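Local coordinates for adhesion and penetration protein autotransporter (Haemophilus influenzae, PDB 3SYJ), which promotes bacterial adherence to and invasion of host cells, drives aggregation through self-association of its passenger domain, and is probably a serine protease, at residues S779-S782 with H783-G787; I747-S750 with D751-A755; G663-P666 with N667-N670. One frame throughout, in Å; residues are numbered along the deposited sequence.

Contact 1 (S779-S782 with H783-G787)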
ATOM      1  N   SER A 779      -3.450  26.256   5.147  1.00 29.42           N
ATOM      2  CA  SER A 779      -2.718  25.098   5.632  1.00 30.80           C
ATOM      3  C   SER A 779      -1.469  24.857   4.810  1.00 33.41           C
ATOM      4  O   SER A 779      -1.332  25.363   3.698  1.00 32.46           O
ATOM      5  CB  SER A 779      -3.593  23.845   5.560  1.00 31.72           C
ATOM      6  OG  SER A 779      -4.836  24.039   6.210  1.00 36.37           O
ATOM      7  N   HIS A 780      -0.555  24.077   5.373  1.00 35.69           N
ATOM      8  CA  HIS A 780       0.550  23.541   4.602  1.00 39.11           C
ATOM      9  C   HIS A 780       0.364  22.036   4.479  1.00 36.43           C
ATOM     10  O   HIS A 780      -0.021  21.366   5.439  1.00 32.76           O
ATOM     11  CB  HIS A 780       1.908  23.858   5.234  1.00 36.64           C
ATOM     12  CG  HIS A 780       3.041  23.113   4.597  1.00 45.00           C
ATOM     13  ND1 HIS A 780       3.655  23.540   3.437  1.00 45.63           N
ATOM     14  CD2 HIS A 780       3.645  21.948   4.934  1.00 41.37           C
ATOM     15  CE1 HIS A 780       4.601  22.681   3.099  1.00 42.27           C
ATOM     16  NE2 HIS A 780       4.617  21.707   3.992  1.00 44.54           N
ATOM     17  N   PHE A 781       0.636  21.517   3.288  1.00 33.77           N
ATOM     18  CA  PHE A 781       0.437  20.110   2.986  1.00 29.25           C
ATOM     19  C   PHE A 781       1.623  19.611   2.170  1.00 34.87           C
ATOM     20  O   PHE A 781       2.114  20.316   1.282  1.00 33.25           O
ATOM     21  CB  PHE A 781      -0.860  19.942   2.207  1.00 31.49           C
ATOM     22  CG  PHE A 781      -1.175  18.526   1.837  1.00 32.27           C
ATOM     23  CD1 PHE A 781      -1.502  17.597   2.812  1.00 27.97           C
ATOM     24  CD2 PHE A 781      -1.177  18.134   0.507  1.00 27.96           C
ATOM     25  CE1 PHE A 781      -1.808  16.297   2.470  1.00 28.51           C
ATOM     26  CE2 PHE A 781      -1.480  16.834   0.155  1.00 28.28           C
ATOM     27  CZ  PHE A 781      -1.798  15.912   1.136  1.00 29.57           C
ATOM     28  N   SER A 782       2.085  18.403   2.478  1.00 34.75           N
ATOM     29  CA  SER A 782       3.306  17.874   1.877  1.00 34.36           C
ATOM     30  C   SER A 782       3.142  16.444   1.383  1.00 31.85           C
ATOM     31  O   SER A 782       4.111  15.689   1.330  1.00 35.46           O
ATOM     32  CB  SER A 782       4.455  17.929   2.882  1.00 36.67           C
ATOM     33  OG  SER A 782       4.202  17.052   3.968  1.00 34.80           O
ATOM     34  N   HIS A 783       1.918  16.072   1.021  1.00 32.87           N
ATOM     35  CA  HIS A 783       1.662  14.725   0.520  1.00 35.19           C
ATOM     36  C   HIS A 783       1.025  14.717  -0.872  1.00 32.00           C
ATOM     37  O   HIS A 783       0.961  15.746  -1.542  1.00 35.88           O
ATOM     38  CB  HIS A 783       0.842  13.913   1.529  1.00 33.48           C
ATOM     39  CG  HIS A 783       1.563  13.659   2.817  1.00 33.69           C
ATOM     40  ND1 HIS A 783       2.233  12.482   3.077  1.00 37.61           N
ATOM     41  CD2 HIS A 783       1.741  14.440   3.908  1.00 32.89           C
ATOM     42  CE1 HIS A 783       2.783  12.545   4.277  1.00 31.80           C
ATOM     43  NE2 HIS A 783       2.501  13.724   4.801  1.00 34.54           N
ATOM     44  N   GLN A 784       0.573  13.546  -1.303  1.00 36.44           N
ATOM     45  CA  GLN A 784       0.122  13.356  -2.679  1.00 41.87           C
ATOM     46  C   GLN A 784      -1.346  13.735  -2.873  1.00 40.22           C
ATOM     47  O   GLN A 784      -2.185  13.447  -2.021  1.00 39.90           O
ATOM     48  CB  GLN A 784       0.368  11.902  -3.124  1.00 36.87           C
ATOM     49  CG  GLN A 784       1.853  11.529  -3.263  1.00 52.07           C
ATOM     50  CD  GLN A 784       2.104  10.024  -3.438  1.00 62.14           C
ATOM     51  OE1 GLN A 784       1.259   9.290  -3.957  1.00 57.57           O
ATOM     52  NE2 GLN A 784       3.279   9.568  -3.002  1.00 54.32           N
ATOM     53  N   ILE A 785      -1.648  14.395  -3.989  1.00 40.68           N
ATOM     54  CA  ILE A 785      -3.039  14.586  -4.400  1.00 38.46           C
ATOM     55  C   ILE A 785      -3.268  14.062  -5.817  1.00 39.41           C
ATOM     56  O   ILE A 785      -2.573  14.452  -6.752  1.00 41.69           O
ATOM     57  CB  ILE A 785      -3.489  16.055  -4.344  1.00 34.79           C
ATOM     58  CG1 ILE A 785      -3.176  16.667  -2.982  1.00 36.36           C
ATOM     59  CG2 ILE A 785      -4.980  16.152  -4.625  1.00 31.88           C
ATOM     60  CD1 ILE A 785      -3.621  18.103  -2.858  1.00 34.02           C
ATOM     61  N   GLN A 786      -4.250  13.183  -5.965  1.00 36.89           N
ATOM     62  CA  GLN A 786      -4.575  12.591  -7.257  1.00 41.97           C
ATOM     63  C   GLN A 786      -6.029  12.879  -7.608  1.00 41.85           C
ATOM     64  O   GLN A 786      -6.942  12.509  -6.870  1.00 44.73           O
ATOM     65  CB  GLN A 786      -4.322  11.079  -7.223  1.00 44.75           C
ATOM     66  CG  GLN A 786      -5.180  10.257  -8.180  1.00 47.91           C
ATOM     67  CD  GLN A 786      -4.691  10.317  -9.614  1.00 53.27           C
ATOM     68  OE1 GLN A 786      -3.484  10.368  -9.872  1.00 55.09           O
ATOM     69  NE2 GLN A 786      -5.629  10.308 -10.560  1.00 52.15           N
ATOM     70  N   GLY A 787      -6.244  13.551  -8.732  1.00 40.74           N
ATOM     71  CA  GLY A 787      -7.589  13.882  -9.162  1.00 42.34           C
ATOM     72  C   GLY A 787      -7.779  13.673 -10.649  1.00 43.95           C
ATOM     73  O   GLY A 787      -6.987  14.150 -11.455  1.00 45.07           O
TER

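Contact 2 (I747-S750 with D751-A755)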
ATOM      1  N   ILE A 747      -7.585  10.511   2.511  1.00 27.01           N
ATOM      2  CA  ILE A 747      -8.939  10.922   2.170  1.00 26.63           C
ATOM      3  C   ILE A 747      -9.265  10.482   0.754  1.00 27.64           C
ATOM      4  O   ILE A 747      -8.495  10.723  -0.172  1.00 31.05           O
ATOM      5  CB  ILE A 747      -9.110  12.440   2.257  1.00 31.15           C
ATOM      6  CG1 ILE A 747      -8.823  12.925   3.679  1.00 29.80           C
ATOM      7  CG2 ILE A 747     -10.509  12.836   1.816  1.00 23.54           C
ATOM      8  CD1 ILE A 747      -8.881  14.427   3.829  1.00 30.82           C
ATOM      9  N   ARG A 748     -10.411   9.835   0.588  1.00 31.87           N
ATOM     10  CA  ARG A 748     -10.809   9.302  -0.708  1.00 28.77           C
ATOM     11  C   ARG A 748     -12.202   9.810  -1.066  1.00 32.61           C
ATOM     12  O   ARG A 748     -13.181   9.422  -0.438  1.00 33.49           O
ATOM     13  CB  ARG A 748     -10.796   7.774  -0.656  1.00 32.57           C
ATOM     14  CG  ARG A 748     -11.422   7.075  -1.856  1.00 41.34           C
ATOM     15  CD  ARG A 748     -10.403   6.789  -2.948  1.00 51.59           C
ATOM     16  NE  ARG A 748     -10.995   6.008  -4.031  1.00 59.78           N
ATOM     17  CZ  ARG A 748     -11.733   6.525  -5.012  1.00 62.41           C
ATOM     18  NH1 ARG A 748     -11.967   7.836  -5.054  1.00 50.78           N
ATOM     19  NH2 ARG A 748     -12.237   5.730  -5.953  1.00 57.90           N
ATOM     20  N   LEU A 749     -12.292  10.680  -2.067  1.00 32.62           N
ATOM     21  CA  LEU A 749     -13.572  11.280  -2.428  1.00 36.03           C
ATOM     22  C   LEU A 749     -14.100  10.806  -3.774  1.00 35.93           C
ATOM     23  O   LEU A 749     -13.373  10.801  -4.764  1.00 39.69           O
ATOM     24  CB  LEU A 749     -13.468  12.804  -2.439  1.00 33.57           C
ATOM     25  CG  LEU A 749     -12.967  13.479  -1.169  1.00 36.71           C
ATOM     26  CD1 LEU A 749     -11.452  13.640  -1.223  1.00 32.32           C
ATOM     27  CD2 LEU A 749     -13.645  14.828  -1.017  1.00 37.73           C
ATOM     28  N   SER A 750     -15.375  10.426  -3.799  1.00 38.74           N
ATOM     29  CA  SER A 750     -16.058  10.022  -5.025  1.00 38.57           C
ATOM     30  C   SER A 750     -17.325  10.842  -5.238  1.00 41.33           C
ATOM     31  O   SER A 750     -17.708  11.634  -4.382  1.00 40.75           O
ATOM     32  CB  SER A 750     -16.425   8.541  -4.962  1.00 36.33           C
ATOM     33  OG  SER A 750     -15.270   7.746  -4.772  1.00 46.91           O
ATOM     34  N   ASP A 751     -17.973  10.642  -6.382  1.00 40.56           N
ATOM     35  CA  ASP A 751     -19.253  11.284  -6.674  1.00 38.46           C
ATOM     36  C   ASP A 751     -19.207  12.805  -6.545  1.00 42.47           C
ATOM     37  O   ASP A 751     -18.438  13.472  -7.232  1.00 42.56           O
ATOM     38  CB  ASP A 751     -20.356  10.713  -5.775  1.00 42.13           C
ATOM     39  CG  ASP A 751     -20.507   9.201  -5.915  1.00 48.71           C
ATOM     40  OD1 ASP A 751     -20.414   8.686  -7.055  1.00 49.47           O
ATOM     41  OD2 ASP A 751     -20.720   8.525  -4.882  1.00 46.55           O
ATOM     42  N   ASN A 752     -20.043  13.346  -5.665  1.00 42.76           N
ATOM     43  CA  ASN A 752     -20.124  14.787  -5.461  1.00 38.84           C
ATOM     44  C   ASN A 752     -19.685  15.196  -4.068  1.00 37.99           C
ATOM     45  O   ASN A 752     -20.067  16.255  -3.574  1.00 35.79           O
ATOM     46  CB  ASN A 752     -21.553  15.269  -5.691  1.00 44.85           C
ATOM     47  CG  ASN A 752     -22.093  14.843  -7.033  1.00 53.85           C
ATOM     48  OD1 ASN A 752     -21.697  15.379  -8.069  1.00 53.97           O
ATOM     49  ND2 ASN A 752     -23.001  13.868  -7.025  1.00 55.74           N
ATOM     50  N   SER A 753     -18.888  14.355  -3.426  1.00 39.53           N
ATOM     51  CA  SER A 753     -18.438  14.647  -2.074  1.00 38.63           C
ATOM     52  C   SER A 753     -17.439  15.804  -2.044  1.00 36.92           C
ATOM     53  O   SER A 753     -16.908  16.210  -3.078  1.00 35.41           O
ATOM     54  CB  SER A 753     -17.833  13.403  -1.428  1.00 34.96           C
ATOM     55  OG  SER A 753     -16.712  12.949  -2.162  1.00 37.93           O
ATOM     56  N   THR A 754     -17.192  16.324  -0.847  1.00 37.02           N
ATOM     57  CA  THR A 754     -16.284  17.443  -0.655  1.00 36.36           C
ATOM     58  C   THR A 754     -15.426  17.235   0.584  1.00 36.95           C
ATOM     59  O   THR A 754     -15.901  16.720   1.596  1.00 36.30           O
ATOM     60  CB  THR A 754     -17.061  18.749  -0.459  1.00 39.75           C
ATOM     61  OG1 THR A 754     -17.840  19.024  -1.628  1.00 45.09           O
ATOM     62  CG2 THR A 754     -16.105  19.902  -0.202  1.00 41.44           C
ATOM     63  N   ALA A 755     -14.164  17.642   0.508  1.00 34.56           N
ATOM     64  CA  ALA A 755     -13.290  17.610   1.675  1.00 35.96           C
ATOM     65  C   ALA A 755     -12.540  18.924   1.811  1.00 36.40           C
ATOM     66  O   ALA A 755     -12.224  19.568   0.816  1.00 39.15           O
ATOM     67  CB  ALA A 755     -12.320  16.445   1.592  1.00 36.16           C
TER

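Contact 3 (G663-P666 with N667-N670)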
ATOM      1  N   GLY A 663     -13.771  16.546  18.837  1.00 21.25           N
ATOM      2  CA  GLY A 663     -12.831  17.494  19.414  1.00 21.49           C
ATOM      3  C   GLY A 663     -13.462  18.807  19.830  1.00 21.53           C
ATOM      4  O   GLY A 663     -14.434  19.256  19.223  1.00 25.09           O
ATOM      5  N   VAL A 664     -12.919  19.421  20.877  1.00 23.86           N
ATOM      6  CA  VAL A 664     -13.293  20.784  21.236  1.00 23.73           C
ATOM      7  C   VAL A 664     -12.186  21.731  20.800  1.00 23.96           C
ATOM      8  O   VAL A 664     -11.020  21.349  20.771  1.00 26.07           O
ATOM      9  CB  VAL A 664     -13.526  20.945  22.744  1.00 19.23           C
ATOM     10  CG1 VAL A 664     -14.749  20.155  23.171  1.00 20.78           C
ATOM     11  CG2 VAL A 664     -12.292  20.506  23.515  1.00 17.37           C
ATOM     12  N   VAL A 665     -12.556  22.962  20.464  1.00 23.38           N
ATOM     13  CA  VAL A 665     -11.601  23.928  19.926  1.00 24.71           C
ATOM     14  C   VAL A 665     -11.210  24.974  20.969  1.00 26.96           C
ATOM     15  O   VAL A 665     -12.072  25.674  21.509  1.00 26.56           O
ATOM     16  CB  VAL A 665     -12.181  24.658  18.686  1.00 27.89           C
ATOM     17  CG1 VAL A 665     -11.182  25.674  18.156  1.00 27.43           C
ATOM     18  CG2 VAL A 665     -12.569  23.659  17.598  1.00 25.20           C
ATOM     19  N   PRO A 666      -9.905  25.084  21.261  1.00 27.84           N
ATOM     20  CA  PRO A 666      -9.446  26.108  22.205  1.00 25.40           C
ATOM     21  C   PRO A 666      -9.788  27.517  21.726  1.00 26.64           C
ATOM     22  O   PRO A 666      -9.732  27.779  20.526  1.00 29.23           O
ATOM     23  CB  PRO A 666      -7.930  25.911  22.221  1.00 22.87           C
ATOM     24  CG  PRO A 666      -7.727  24.503  21.797  1.00 18.90           C
ATOM     25  CD  PRO A 666      -8.798  24.235  20.792  1.00 21.68           C
ATOM     26  N   ASN A 667     -10.146  28.400  22.657  1.00 26.68           N
ATOM     27  CA  ASN A 667     -10.437  29.803  22.350  1.00 29.68           C
ATOM     28  C   ASN A 667     -11.703  30.029  21.537  1.00 31.09           C
ATOM     29  O   ASN A 667     -11.866  31.068  20.905  1.00 28.35           O
ATOM     30  CB  ASN A 667      -9.238  30.469  21.682  1.00 24.22           C
ATOM     31  CG  ASN A 667      -8.054  30.558  22.607  1.00 26.23           C
ATOM     32  OD1 ASN A 667      -7.003  29.970  22.351  1.00 27.92           O
ATOM     33  ND2 ASN A 667      -8.225  31.274  23.718  1.00 28.75           N
ATOM     34  N   GLN A 668     -12.593  29.045  21.561  1.00 29.85           N
ATOM     35  CA  GLN A 668     -13.927  29.193  20.999  1.00 30.70           C
ATOM     36  C   GLN A 668     -14.921  28.652  22.002  1.00 31.35           C
ATOM     37  O   GLN A 668     -14.541  28.085  23.027  1.00 30.15           O
ATOM     38  CB  GLN A 668     -14.070  28.399  19.707  1.00 30.54           C
ATOM     39  CG  GLN A 668     -13.118  28.815  18.616  1.00 40.06           C
ATOM     40  CD  GLN A 668     -13.422  28.127  17.300  1.00 39.54           C
ATOM     41  OE1 GLN A 668     -14.157  27.134  17.253  1.00 36.66           O
ATOM     42  NE2 GLN A 668     -12.855  28.653  16.218  1.00 43.58           N
ATOM     43  N   GLN A 669     -16.200  28.822  21.702  1.00 31.65           N
ATOM     44  CA  GLN A 669     -17.231  28.189  22.500  1.00 31.98           C
ATOM     45  C   GLN A 669     -17.440  26.783  21.976  1.00 30.34           C
ATOM     46  O   GLN A 669     -17.409  26.553  20.770  1.00 31.28           O
ATOM     47  CB  GLN A 669     -18.540  28.976  22.440  1.00 32.71           C
ATOM     48  CG  GLN A 669     -18.454  30.333  23.112  1.00 36.58           C
ATOM     49  CD  GLN A 669     -19.813  30.915  23.440  1.00 45.22           C
ATOM     50  OE1 GLN A 669     -20.810  30.624  22.771  1.00 40.39           O
ATOM     51  NE2 GLN A 669     -19.862  31.746  24.478  1.00 44.16           N
ATOM     52  N   ASN A 670     -17.628  25.842  22.893  1.00 28.99           N
ATOM     53  CA  ASN A 670     -18.004  24.487  22.540  1.00 20.40           C
ATOM     54  C   ASN A 670     -19.212  24.101  23.368  1.00 24.59           C
ATOM     55  O   ASN A 670     -19.368  24.569  24.495  1.00 21.81           O
ATOM     56  CB  ASN A 670     -16.854  23.523  22.814  1.00 21.37           C
ATOM     57  CG  ASN A 670     -15.542  24.000  22.220  1.00 25.61           C
ATOM     58  OD1 ASN A 670     -15.157  23.590  21.129  1.00 22.85           O
ATOM     59  ND2 ASN A 670     -14.857  24.882  22.934  1.00 22.34           N
TER
HETATM   60  O   HOH W   1      -6.656  29.007  19.598  1.00 30.83           O

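Contact 1 (S779-S782 with H783-G787)
At a corner of the right-handed parallel beta-helix that forms the stalk of the Hap passenger domain, where one coil passes from strand 780-781 to strand 785-787, Phe781 packs against His783 and Ile785. The aromatic ring of Phe781 swings under the bend because CG stands anti to the backbone N (chi1 -180°), and the chain then folds over it. The backbone N of His783 lies 3.5 Å above the ring plane, over its centre, so one face of the phenyl group is roofed by the main chain of the corner itself. Further along, Phe781 CE2 comes within 3.2 Å of His783 O, while the ring end, CZ, meets His783 CB at 3.3 Å. Gln784 O lies near the ring plane, at the edge. Phenylalanine suits this place because a large flat group can fill the inside of the bend while asking nothing of the polar atoms around it; His783 O is instead bonded by Trp800 NE1 of the next coil, whose ring also meets that of Phe781. Leu762 and Leu776 add to the apolar surroundings.

The imidazole of His783 stays toward the outer side, its plane inclined at 47° to that of Phe781 with the centroids 5.8 Å apart, an oblique pairing that is neither a stack nor edge-to-face. Ser782 O lies over one of its faces. Ser782 and His783, both polar and partly exposed, suit the outer side of the bend. Beyond it the branched Ile785 returns to the interior, and its CG1 closes on Phe781 CE2 at 3.6 Å.

Contact 2 (I747-S750 with D751-A755)
The flat group at this turn is the carbonyl of Ser750, and two donors of Ser753 meet it. The hydroxyl OG approaches in the carbonyl plane, on a lone pair, at 2.8 Å from Ser750 O, whereas Ser753 N, 3.1 Å from the same Ser750 O, is tilted 17° from that plane. One oxygen is thus gripped twice by one residue. The torsion of Ser753 (chi1 61°) sets OG between its backbone N and carbonyl carbon, where hydroxyl and N-H can reach the same acceptor; serine is small enough to do this while buried.

The backbone bond closes a type II' beta turn from Ser750 to Ser753. Asp751 holds its second position with a positive phi (55°), a conformation commonest for glycine. Its carboxylate is used between coils: OD2 accepts from Asn731 N, while the N of Asp751 is bonded to Asp770 OD2.

Inside the bend, Leu749 CD2 and Ala755 CB are modelled closer than usual for two carbons, perhaps partly a modelling effect, and Ile747 CG2 is 4.0 Å from Ala755 CB. Alanine fits because its methyl points from strand 754-758 toward Leu749 and Ile747. The chemistry implies a beta-helix corner with two layers: apolar groups packed within, and a carbonyl at the start of the turn that accepts two hydrogen bonds and ties its first residue to its last.

Contact 3 (G663-P666 with N667-N670)
Asn670 reaches back across the bend and takes hold of Val665 by both polar atoms of its backbone. The N-H of Val665 points almost straight at Asn670 OD1, 2.8 Å from Val665 N, and Asn670 ND2 returns a bond to Val665 O at 3.2 Å. The second bond is straight at the hydrogen (168°), and the acceptor lies in the amide plane of Asn670; seen from Val665, however, ND2 stands above the carbonyl plane, 35° out of it. Paired bonds of this kind fix the rotation of the amide about CB-CG and show which end is oxygen and which nitrogen. Asparagine suits the buried site since its side chain offers one donor and one acceptor, much as a neighbouring strand would. The side chains of Val664 and Asn670 cross at about a right angle, with Val664 CB 3.5 Å from Asn670 OD1.

The same Val665 O also receives a weak bond from Gln668 N, closing a type II beta turn from Val665 to Gln668. Pro666 takes the second position, where its ring restricts phi to a suitable value, and Asn667 takes the third with a positive phi (69°), which asparagine tolerates well. A water donates to Asn667 OD1 at 2.9 Å and, weakly, to Pro666 O. Along the turn, Val665 CG1 lies against the side-chain amide of Gln668, 3.4 Å from Gln668 CD.

Farther out, backbone bonds tie Asn667 and Gln668 to Leu689 and Asn670 to Val687. Gly663 bonds to Val641 of the preceding coil, its backbone angles being ones that call for glycine. This is a type II beta turn, with an asparagine side chain bonded back to its first residue, at the root of the antiparallel hairpin 669-675/682-688, which leaves the beta-helix and carries the disulfide Cys673-Cys684.

Along the chain from the N terminus the order is contact 3, contact 2, contact 1; each closes a local bend before the next opens, so none nests or crosses. Contact 3 turns the chain from strand 659-662 of the beta-helix into a projecting hairpin. After the chain returns to regular coils, contact 2 bends strand 747-749 into strand 754-758, and contact 1 leads from strand 780-781 into 785-787. Strands 747-749, 766-768 and 785-787 pair in parallel succession, so both contacts reach the same face, contact 1 where the chain enters it and contact 2 where it leaves; their centres are 15 Å apart. Contact 3 lies farther off, its centre 26 Å from each of theirs.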